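Local atomic coordinates of collagen adhesin (PDB entry 2F68), a protein that mediates adhesion of Staphylococcus aureus to collagen, probably by closing its extracellular domains around the collagen triple helix. Residues A55-S59 with G60-I64; L73-G77 with E78-Q82; D188-Q191 with G192-L196. One frame throughout, in Å; residues are numbered along the deposited sequence.

Contact 1. Residues A55-S59 with G60-I64; sequences AWPTS and GTVKI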
ATOM      1  N   ALA A  55     -17.505   0.381   8.693  1.00 19.15           N
ATOM      2  CA  ALA A  55     -16.781  -0.604   9.499  1.00 20.37           C
ATOM      3  C   ALA A  55     -16.497  -1.904   8.748  1.00 19.66           C
ATOM      4  O   ALA A  55     -17.254  -2.301   7.860  1.00 18.79           O
ATOM      5  CB  ALA A  55     -17.542  -0.889  10.790  1.00 20.49           C
ATOM      6  N   TRP A  56     -15.399  -2.557   9.125  1.00 20.18           N
ATOM      7  CA  TRP A  56     -14.970  -3.823   8.528  1.00 20.10           C
ATOM      8  C   TRP A  56     -14.133  -4.640   9.522  1.00 20.97           C
ATOM      9  O   TRP A  56     -13.586  -4.073  10.471  1.00 21.13           O
ATOM     10  CB  TRP A  56     -14.179  -3.573   7.237  1.00 19.73           C
ATOM     11  CG  TRP A  56     -13.094  -2.541   7.362  1.00 18.35           C
ATOM     12  CD1 TRP A  56     -11.924  -2.657   8.058  1.00 17.92           C
ATOM     13  CD2 TRP A  56     -13.072  -1.241   6.758  1.00 19.58           C
ATOM     14  NE1 TRP A  56     -11.179  -1.509   7.933  1.00 20.48           N
ATOM     15  CE2 TRP A  56     -11.860  -0.624   7.139  1.00 19.43           C
ATOM     16  CE3 TRP A  56     -13.961  -0.538   5.934  1.00 20.84           C
ATOM     17  CZ2 TRP A  56     -11.513   0.666   6.725  1.00 19.80           C
ATOM     18  CZ3 TRP A  56     -13.615   0.746   5.524  1.00 19.46           C
ATOM     19  CH2 TRP A  56     -12.400   1.334   5.920  1.00 19.79           C
ATOM     20  N   PRO A  57     -14.036  -5.973   9.315  1.00 21.17           N
ATOM     21  CA  PRO A  57     -13.213  -6.812  10.195  1.00 20.65           C
ATOM     22  C   PRO A  57     -11.732  -6.427  10.169  1.00 21.21           C
ATOM     23  O   PRO A  57     -11.147  -6.262   9.095  1.00 18.45           O
ATOM     24  CB  PRO A  57     -13.412  -8.225   9.628  1.00 20.96           C
ATOM     25  CG  PRO A  57     -13.882  -8.022   8.231  1.00 20.85           C
ATOM     26  CD  PRO A  57     -14.700  -6.775   8.270  1.00 21.37           C
ATOM     27  N   THR A  58     -11.149  -6.279  11.356  1.00 20.42           N
ATOM     28  CA  THR A  58      -9.745  -5.890  11.502  1.00 22.91           C
ATOM     29  C   THR A  58      -8.880  -7.051  11.997  1.00 23.19           C
ATOM     30  O   THR A  58      -7.650  -6.994  11.922  1.00 22.97           O
ATOM     31  CB  THR A  58      -9.582  -4.686  12.459  1.00 22.78           C
ATOM     32  OG1 THR A  58     -10.216  -4.975  13.712  1.00 24.57           O
ATOM     33  CG2 THR A  58     -10.201  -3.429  11.859  1.00 24.67           C
ATOM     34  N   SER A  59      -9.533  -8.096  12.501  1.00 23.01           N
ATOM     35  CA  SER A  59      -8.846  -9.280  13.022  1.00 22.60           C
ATOM     36  C   SER A  59      -9.713 -10.533  12.904  1.00 21.95           C
ATOM     37  O   SER A  59     -10.936 -10.445  12.774  1.00 20.42           O
ATOM     38  CB  SER A  59      -8.429  -9.060  14.481  1.00 23.26           C
ATOM     39  OG  SER A  59      -9.540  -8.692  15.280  1.00 22.65           O
ATOM     40  N   GLY A  60      -9.066 -11.697  12.949  1.00 21.37           N
ATOM     41  CA  GLY A  60      -9.759 -12.981  12.871  1.00 22.44           C
ATOM     42  C   GLY A  60      -9.281 -13.831  11.712  1.00 22.28           C
ATOM     43  O   GLY A  60      -8.090 -14.128  11.599  1.00 22.82           O
ATOM     44  N   THR A  61     -10.218 -14.224  10.852  1.00 22.26           N
ATOM     45  CA  THR A  61      -9.905 -15.016   9.661  1.00 22.62           C
ATOM     46  C   THR A  61      -9.574 -14.117   8.472  1.00 24.04           C
ATOM     47  O   THR A  61      -8.673 -14.419   7.688  1.00 22.41           O
ATOM     48  CB  THR A  61     -11.063 -15.964   9.279  1.00 23.62           C
ATOM     49  OG1 THR A  61     -12.286 -15.222   9.186  1.00 23.46           O
ATOM     50  CG2 THR A  61     -11.221 -17.066  10.316  1.00 20.82           C
ATOM     51  N   VAL A  62     -10.310 -13.014   8.350  1.00 22.65           N
ATOM     52  CA  VAL A  62     -10.085 -12.029   7.291  1.00 23.76           C
ATOM     53  C   VAL A  62      -9.828 -10.632   7.855  1.00 23.53           C
ATOM     54  O   VAL A  62     -10.413 -10.243   8.870  1.00 23.02           O
ATOM     55  CB  VAL A  62     -11.248 -11.982   6.265  1.00 24.08           C
ATOM     56  CG1 VAL A  62     -11.106 -13.104   5.247  1.00 25.52           C
ATOM     57  CG2 VAL A  62     -12.610 -12.036   6.962  1.00 25.34           C
ATOM     58  N   LYS A  63      -8.949  -9.888   7.188  1.00 24.11           N
ATOM     59  CA  LYS A  63      -8.583  -8.540   7.611  1.00 25.11           C
ATOM     60  C   LYS A  63      -8.716  -7.545   6.461  1.00 23.84           C
ATOM     61  O   LYS A  63      -8.156  -7.749   5.381  1.00 23.92           O
ATOM     62  CB  LYS A  63      -7.156  -8.528   8.171  1.00 26.24           C
ATOM     63  CG  LYS A  63      -6.700  -7.188   8.739  1.00 29.00           C
ATOM     64  CD  LYS A  63      -5.326  -7.304   9.386  1.00 28.88           C
ATOM     65  CE  LYS A  63      -4.807  -5.954   9.868  1.00 32.41           C
ATOM     66  NZ  LYS A  63      -5.572  -5.416  11.029  1.00 34.65           N
ATOM     67  N   ILE A  64      -9.467  -6.474   6.705  1.00 21.89           N
ATOM     68  CA  ILE A  64      -9.620  -5.389   5.739  1.00 21.32           C
ATOM     69  C   ILE A  64      -8.867  -4.155   6.235  1.00 21.41           C
ATOM     70  O   ILE A  64      -9.069  -3.706   7.365  1.00 19.33           O
ATOM     71  CB  ILE A  64     -11.118  -5.055   5.468  1.00 20.67           C
ATOM     72  CG1 ILE A  64     -11.876  -6.283   4.935  1.00 21.30           C
ATOM     73  CG2 ILE A  64     -11.261  -3.854   4.524  1.00 17.67           C
ATOM     74  CD1 ILE A  64     -11.393  -6.820   3.582  1.00 22.32           C
TER
HETATM   75  O   HOH W   1     -12.132 -12.161  10.367  1.00 25.10           O

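Contact 2. Residues L73-G77 with E78-Q82; sequences LTVKG and EQVGQ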
ATOM      1  N   LEU A  73     -15.241  17.106   1.321  1.00 29.66           N
ATOM      2  CA  LEU A  73     -16.559  17.157   0.694  1.00 30.53           C
ATOM      3  C   LEU A  73     -16.902  18.615   0.401  1.00 31.08           C
ATOM      4  O   LEU A  73     -17.074  19.415   1.323  1.00 29.30           O
ATOM      5  CB  LEU A  73     -17.622  16.530   1.611  1.00 30.07           C
ATOM      6  CG  LEU A  73     -17.815  15.009   1.753  1.00 32.17           C
ATOM      7  CD1 LEU A  73     -18.335  14.385   0.459  1.00 31.99           C
ATOM      8  CD2 LEU A  73     -16.565  14.283   2.239  1.00 33.14           C
ATOM      9  N   THR A  74     -16.993  18.958  -0.883  1.00 33.12           N
ATOM     10  CA  THR A  74     -17.139  20.357  -1.297  1.00 35.77           C
ATOM     11  C   THR A  74     -18.406  20.648  -2.101  1.00 36.86           C
ATOM     12  O   THR A  74     -18.793  19.871  -2.978  1.00 36.63           O
ATOM     13  CB  THR A  74     -15.913  20.846  -2.108  1.00 36.49           C
ATOM     14  OG1 THR A  74     -15.633  19.922  -3.167  1.00 38.99           O
ATOM     15  CG2 THR A  74     -14.686  20.978  -1.213  1.00 36.01           C
ATOM     16  N   VAL A  75     -19.043  21.774  -1.780  1.00 38.69           N
ATOM     17  CA  VAL A  75     -20.177  22.296  -2.544  1.00 41.14           C
ATOM     18  C   VAL A  75     -19.879  23.740  -2.950  1.00 42.33           C
ATOM     19  O   VAL A  75     -19.741  24.617  -2.092  1.00 41.40           O
ATOM     20  CB  VAL A  75     -21.510  22.234  -1.745  1.00 41.82           C
ATOM     21  CG1 VAL A  75     -22.648  22.876  -2.534  1.00 42.66           C
ATOM     22  CG2 VAL A  75     -21.866  20.798  -1.392  1.00 42.41           C
ATOM     23  N   LYS A  76     -19.774  23.965  -4.261  1.00 44.39           N
ATOM     24  CA  LYS A  76     -19.479  25.283  -4.844  1.00 46.53           C
ATOM     25  C   LYS A  76     -18.224  25.936  -4.237  1.00 46.87           C
ATOM     26  O   LYS A  76     -18.226  27.121  -3.890  1.00 47.48           O
ATOM     27  CB  LYS A  76     -20.705  26.210  -4.750  1.00 47.14           C
ATOM     28  CG  LYS A  76     -20.768  27.310  -5.811  1.00 49.92           C
ATOM     29  CD  LYS A  76     -21.241  26.777  -7.159  1.00 52.19           C
ATOM     30  CE  LYS A  76     -21.305  27.885  -8.198  1.00 51.34           C
ATOM     31  NZ  LYS A  76     -21.768  27.381  -9.520  1.00 52.29           N
ATOM     32  N   GLY A  77     -17.161  25.145  -4.109  1.00 47.01           N
ATOM     33  CA  GLY A  77     -15.885  25.623  -3.578  1.00 46.58           C
ATOM     34  C   GLY A  77     -15.781  25.639  -2.062  1.00 45.95           C
ATOM     35  O   GLY A  77     -14.693  25.825  -1.514  1.00 46.64           O
ATOM     36  N   GLU A  78     -16.913  25.444  -1.386  1.00 44.80           N
ATOM     37  CA  GLU A  78     -16.968  25.477   0.073  1.00 43.40           C
ATOM     38  C   GLU A  78     -16.960  24.065   0.655  1.00 41.37           C
ATOM     39  O   GLU A  78     -17.804  23.237   0.305  1.00 40.90           O
ATOM     40  CB  GLU A  78     -18.212  26.241   0.541  1.00 43.94           C
ATOM     41  CG  GLU A  78     -18.168  26.711   1.995  1.00 48.19           C
ATOM     42  CD  GLU A  78     -17.515  28.075   2.167  1.00 51.93           C
ATOM     43  OE1 GLU A  78     -16.418  28.303   1.612  1.00 54.56           O
ATOM     44  OE2 GLU A  78     -18.100  28.922   2.875  1.00 52.75           O
ATOM     45  N   GLN A  79     -16.001  23.802   1.542  1.00 39.18           N
ATOM     46  CA  GLN A  79     -15.881  22.503   2.199  1.00 36.75           C
ATOM     47  C   GLN A  79     -16.950  22.348   3.280  1.00 34.95           C
ATOM     48  O   GLN A  79     -16.986  23.113   4.248  1.00 33.44           O
ATOM     49  CB  GLN A  79     -14.477  22.324   2.791  1.00 37.48           C
ATOM     50  CG  GLN A  79     -14.158  20.899   3.240  1.00 37.45           C
ATOM     51  CD  GLN A  79     -12.754  20.752   3.804  1.00 40.29           C
ATOM     52  OE1 GLN A  79     -11.789  21.291   3.260  1.00 40.72           O
ATOM     53  NE2 GLN A  79     -12.634  20.008   4.899  1.00 40.73           N
ATOM     54  N   VAL A  80     -17.819  21.356   3.099  1.00 32.45           N
ATOM     55  CA  VAL A  80     -18.933  21.109   4.020  1.00 30.88           C
ATOM     56  C   VAL A  80     -18.743  19.837   4.853  1.00 30.55           C
ATOM     57  O   VAL A  80     -19.419  19.643   5.865  1.00 28.79           O
ATOM     58  CB  VAL A  80     -20.304  21.066   3.283  1.00 31.71           C
ATOM     59  CG1 VAL A  80     -20.634  22.425   2.678  1.00 30.87           C
ATOM     60  CG2 VAL A  80     -20.325  19.977   2.210  1.00 29.94           C
ATOM     61  N   GLY A  81     -17.818  18.983   4.420  1.00 30.15           N
ATOM     62  CA  GLY A  81     -17.520  17.732   5.116  1.00 29.45           C
ATOM     63  C   GLY A  81     -16.123  17.211   4.833  1.00 29.42           C
ATOM     64  O   GLY A  81     -15.362  17.823   4.080  1.00 28.23           O
ATOM     65  N   GLN A  82     -15.789  16.074   5.442  1.00 28.08           N
ATOM     66  CA  GLN A  82     -14.472  15.460   5.276  1.00 28.61           C
ATOM     67  C   GLN A  82     -14.542  13.936   5.356  1.00 26.41           C
ATOM     68  O   GLN A  82     -15.207  13.380   6.234  1.00 26.17           O
ATOM     69  CB  GLN A  82     -13.492  16.002   6.323  1.00 29.36           C
ATOM     70  CG  GLN A  82     -12.021  15.780   5.987  1.00 32.53           C
ATOM     71  CD  GLN A  82     -11.083  16.308   7.058  1.00 32.32           C
ATOM     72  OE1 GLN A  82     -11.223  15.988   8.240  1.00 36.16           O
ATOM     73  NE2 GLN A  82     -10.113  17.116   6.646  1.00 38.70           N
TER

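Contact 3. Residues D188-Q191 with G192-L196; sequences DQIQ and GGQQL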
ATOM      1  N   ASP A 188      19.910  -0.529 -10.020  1.00 20.79           N
ATOM      2  CA  ASP A 188      18.541  -0.063  -9.813  1.00 20.86           C
ATOM      3  C   ASP A 188      18.388   1.419 -10.153  1.00 20.12           C
ATOM      4  O   ASP A 188      19.265   2.230  -9.851  1.00 19.84           O
ATOM      5  CB  ASP A 188      18.104  -0.331  -8.368  1.00 21.27           C
ATOM      6  CG  ASP A 188      16.620  -0.096  -8.146  1.00 24.34           C
ATOM      7  OD1 ASP A 188      16.204   1.079  -8.046  1.00 18.82           O
ATOM      8  OD2 ASP A 188      15.871  -1.090  -8.051  1.00 25.87           O
ATOM      9  N   GLN A 189      17.266   1.754 -10.788  1.00 20.43           N
ATOM     10  CA  GLN A 189      16.926   3.136 -11.126  1.00 21.05           C
ATOM     11  C   GLN A 189      15.493   3.440 -10.692  1.00 20.62           C
ATOM     12  O   GLN A 189      14.549   2.787 -11.144  1.00 21.05           O
ATOM     13  CB  GLN A 189      17.078   3.398 -12.630  1.00 21.63           C
ATOM     14  CG  GLN A 189      18.466   3.127 -13.210  1.00 21.31           C
ATOM     15  CD  GLN A 189      18.660   1.683 -13.647  1.00 18.60           C
ATOM     16  OE1 GLN A 189      17.725   1.027 -14.111  1.00 20.23           O
ATOM     17  NE2 GLN A 189      19.883   1.185 -13.508  1.00 18.61           N
ATOM     18  N   ILE A 190      15.342   4.425  -9.812  1.00 21.84           N
ATOM     19  CA  ILE A 190      14.025   4.841  -9.332  1.00 22.38           C
ATOM     20  C   ILE A 190      13.508   5.992 -10.196  1.00 24.07           C
ATOM     21  O   ILE A 190      14.166   7.027 -10.323  1.00 24.73           O
ATOM     22  CB  ILE A 190      14.052   5.247  -7.834  1.00 22.01           C
ATOM     23  CG1 ILE A 190      14.806   4.199  -7.005  1.00 21.82           C
ATOM     24  CG2 ILE A 190      12.633   5.434  -7.303  1.00 21.19           C
ATOM     25  CD1 ILE A 190      15.369   4.721  -5.695  1.00 22.73           C
ATOM     26  N   GLN A 191      12.332   5.794 -10.787  1.00 24.38           N
ATOM     27  CA  GLN A 191      11.758   6.755 -11.735  1.00 25.95           C
ATOM     28  C   GLN A 191      11.168   7.988 -11.044  1.00 25.73           C
ATOM     29  O   GLN A 191      11.136   8.068  -9.814  1.00 23.51           O
ATOM     30  CB  GLN A 191      10.712   6.076 -12.632  1.00 25.21           C
ATOM     31  CG  GLN A 191      11.216   4.842 -13.390  1.00 25.96           C
ATOM     32  CD  GLN A 191      12.408   5.130 -14.293  1.00 28.19           C
ATOM     33  OE1 GLN A 191      13.458   4.496 -14.173  1.00 25.60           O
ATOM     34  NE2 GLN A 191      12.251   6.090 -15.200  1.00 23.93           N
ATOM     35  N   GLY A 192      10.705   8.943 -11.852  1.00 27.44           N
ATOM     36  CA  GLY A 192      10.181  10.216 -11.356  1.00 28.62           C
ATOM     37  C   GLY A 192       8.882  10.115 -10.576  1.00 29.11           C
ATOM     38  O   GLY A 192       8.159   9.121 -10.672  1.00 28.82           O
ATOM     39  N   GLY A 193       8.592  11.162  -9.804  1.00 28.99           N
ATOM     40  CA  GLY A 193       7.391  11.218  -8.974  1.00 28.88           C
ATOM     41  C   GLY A 193       7.619  10.746  -7.549  1.00 28.45           C
ATOM     42  O   GLY A 193       6.693  10.741  -6.735  1.00 29.61           O
ATOM     43  N   GLN A 194       8.857  10.356  -7.251  1.00 26.41           N
ATOM     44  CA  GLN A 194       9.228   9.842  -5.931  1.00 24.41           C
ATOM     45  C   GLN A 194      10.699  10.111  -5.606  1.00 25.18           C
ATOM     46  O   GLN A 194      11.543  10.166  -6.504  1.00 26.16           O
ATOM     47  CB  GLN A 194       8.913   8.342  -5.825  1.00 23.62           C
ATOM     48  CG  GLN A 194       9.546   7.478  -6.918  1.00 22.14           C
ATOM     49  CD  GLN A 194       8.917   6.098  -7.040  1.00 24.49           C
ATOM     50  OE1 GLN A 194       8.751   5.580  -8.144  1.00 25.43           O
ATOM     51  NE2 GLN A 194       8.565   5.497  -5.907  1.00 17.27           N
ATOM     52  N   GLN A 195      10.991  10.279  -4.318  1.00 24.83           N
ATOM     53  CA  GLN A 195      12.354  10.523  -3.848  1.00 26.66           C
ATOM     54  C   GLN A 195      12.771   9.486  -2.806  1.00 26.18           C
ATOM     55  O   GLN A 195      12.051   9.244  -1.835  1.00 26.48           O
ATOM     56  CB  GLN A 195      12.488  11.947  -3.290  1.00 26.15           C
ATOM     57  CG  GLN A 195      13.868  12.300  -2.718  1.00 29.90           C
ATOM     58  CD  GLN A 195      14.994  12.193  -3.738  1.00 31.64           C
ATOM     59  OE1 GLN A 195      14.864  12.641  -4.879  1.00 30.99           O
ATOM     60  NE2 GLN A 195      16.109  11.603  -3.325  1.00 28.90           N
ATOM     61  N   LEU A 196      13.940   8.888  -3.023  1.00 27.41           N
ATOM     62  CA  LEU A 196      14.474   7.842  -2.151  1.00 27.56           C
ATOM     63  C   LEU A 196      14.853   8.365  -0.766  1.00 29.08           C
ATOM     64  O   LEU A 196      15.550   9.376  -0.640  1.00 28.40           O
ATOM     65  CB  LEU A 196      15.681   7.167  -2.820  1.00 27.64           C
ATOM     66  CG  LEU A 196      16.647   6.284  -2.019  1.00 27.05           C
ATOM     67  CD1 LEU A 196      15.972   5.029  -1.478  1.00 26.12           C
ATOM     68  CD2 LEU A 196      17.841   5.913  -2.879  1.00 27.72           C
TER

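Contact 1. Residues A55-S59 with G60-I64
Residues 55-59 run into a tight bend and return as 60-64, the two arms lying 138° apart in direction and tied by a hydrogen bond from Ile-64 N to Pro-57 O (2.9 Å). Inside the bend, Trp-56 and Ile-64 meet at about a right angle: Ile-64 CG2 lies over one face of the indole in a CH-pi contact, 3.8 Å from the centroid of the five-membered ring. With CG between the backbone N and the carbonyl carbon (chi1 49°), the indole is set with one face to Ile-64 CG2, and strand 127-132 adds Ile-130 to its surroundings. Pro-57, stiff and apolar, packs its ring against the same isoleucine, with CG 4.2 Å from Ile-64 CG1. Lys-63 runs CG, CD and CE beside Thr-58 O and bends only at its last torsion, so that NZ bonds to Thr-58 O at 2.8 Å, in the carbonyl plane on a lone pair. Near the apex one water accepts from Val-62 N and donates to Ser-59 O. Gly-60 takes a positive phi of 122°, which glycine reaches easily. The result is the water-bridged loop that connects strand 50-54 to strand 62-75 in the bacterial Ig-like domain.

Contact 2. Residues L73-G77 with E78-Q82
The flat group at the centre is the peptide carbonyl of Leu-73, whose oxygen is gripped by two successive amides: Val-80 N comes nearly end-on at 2.7 Å, and Gly-81 N from the side at 3.2 Å, tilted 16° from the carbonyl plane. Val-80 CG2 also rests against this oxygen, 3.4 Å from Leu-73 O. Two residues thus stand opposite one, a classic beta bulge, and the register slips there by one. Leu-73 N completes the pairing by bonding to Gly-81 O. Toward the tip, Val-75 and Glu-78 exchange both of their backbone bonds (Val-75 N to Glu-78 O 2.8 Å, Glu-78 N to Val-75 O 3.0 Å) and close a type I' turn. Lys-76 and Gly-77 fill its corners with positive phi, easily accepted by a glycine and tolerated by the lysine, whose chain reaches away from the hairpin.

One face of the ribbon carries Thr-74 and Gln-79, polar residues suited to an exposed surface; the Thr-74 methyl CG2 lies 3.9 Å from Gln-79 CA. The other carries Leu-73, Val-75 and Glu-78. Val-80, turned by the bulge, brings its CG2 to 4.0 Å from Val-75 CG2, and both valines, with Leu-73, meet Ile-304 of strand 300-307. Gly-81, lacking a side chain, fits closely beside Leu-73 CB. Glu-78, its chain bent at chi2 (88°), forms a salt bridge through OE2 with Lys-97. The chemistry therefore splits the hairpin: backbone bonds set its shape, Leu-73, Val-75 and Val-80 pack on strand 300-307, and the charge of Glu-78, on the same face as Leu-73 and Val-75, is paired with Lys-97.

Contact 3. Residues D188-Q191 with G192-L196
Ile-190 lays its terminal methyl CD1 against the root of Leu-196, 3.8 Å from Leu-196 CB and 3.9 Å from Leu-196 CD2, the two side chains crossing at about a right angle. Its other branch serves a second neighbour: CG2, set opposite the backbone N by a chi1 of -47°, touches Gln-194 CG at 3.7 Å. A beta-branched residue suits this place, since its two arms reach two residues of the returning strand at once. The backbone turns the CB of Leu-196 to Ile-190, and the torsion that sets its CG anti to the backbone N (chi1 165°) brings CD2 beside CD1 of Ile-190, while Tyr-258 of strand 252-262 packs on both residues.

Gln-194 reaches back with its aliphatic part. Its CG comes within 3.4 Å of Gln-191 O and so touches both that oxygen and Ile-190 CG2, which lie on neighbouring sides of it. Between the strands, Gly-192 and Gly-193 carry the chain round; Gly-193 takes a positive phi of 94°, which glycine reaches easily.

The strands of 188-191 and 192-196 belong to different sheets: 184-190 pairs with 239-244 and 269-278, whereas 194-207 pairs with 252-262. Several backbone atoms bond outside the turn: Leu-196 N to Asn-238 OD1, Leu-196 O to Asn-235 ND2, and Gly-192 O to Gln-267 NE2. The contact across the turn is chiefly van der Waals, with no hydrogen bond joining the two segments, and buried aliphatic groups meet where the chain crosses from one sheet of the collagen-binding domain to the other.

How the contacts relate
The contacts follow in series along the chain: 55-64, then 73-82, then 188-196. Contacts 1 and 2 share strand 62-75, the first at its start and the second at its end, with centres about 31 Å apart, and both belong to the mixed sheet of the Ig-like domain. Contact 3 lies in the collagen-binding domain, with its centre about 33 Å from that of contact 1 and 34 Å from that of contact 2. Strand 300-307, later in the chain, pairs with strand 104-116 in the sheet of contacts 1 and 2 and packs on the hairpin of contact 2, consistent with a C-terminal latch that could clasp the two domains around collagen.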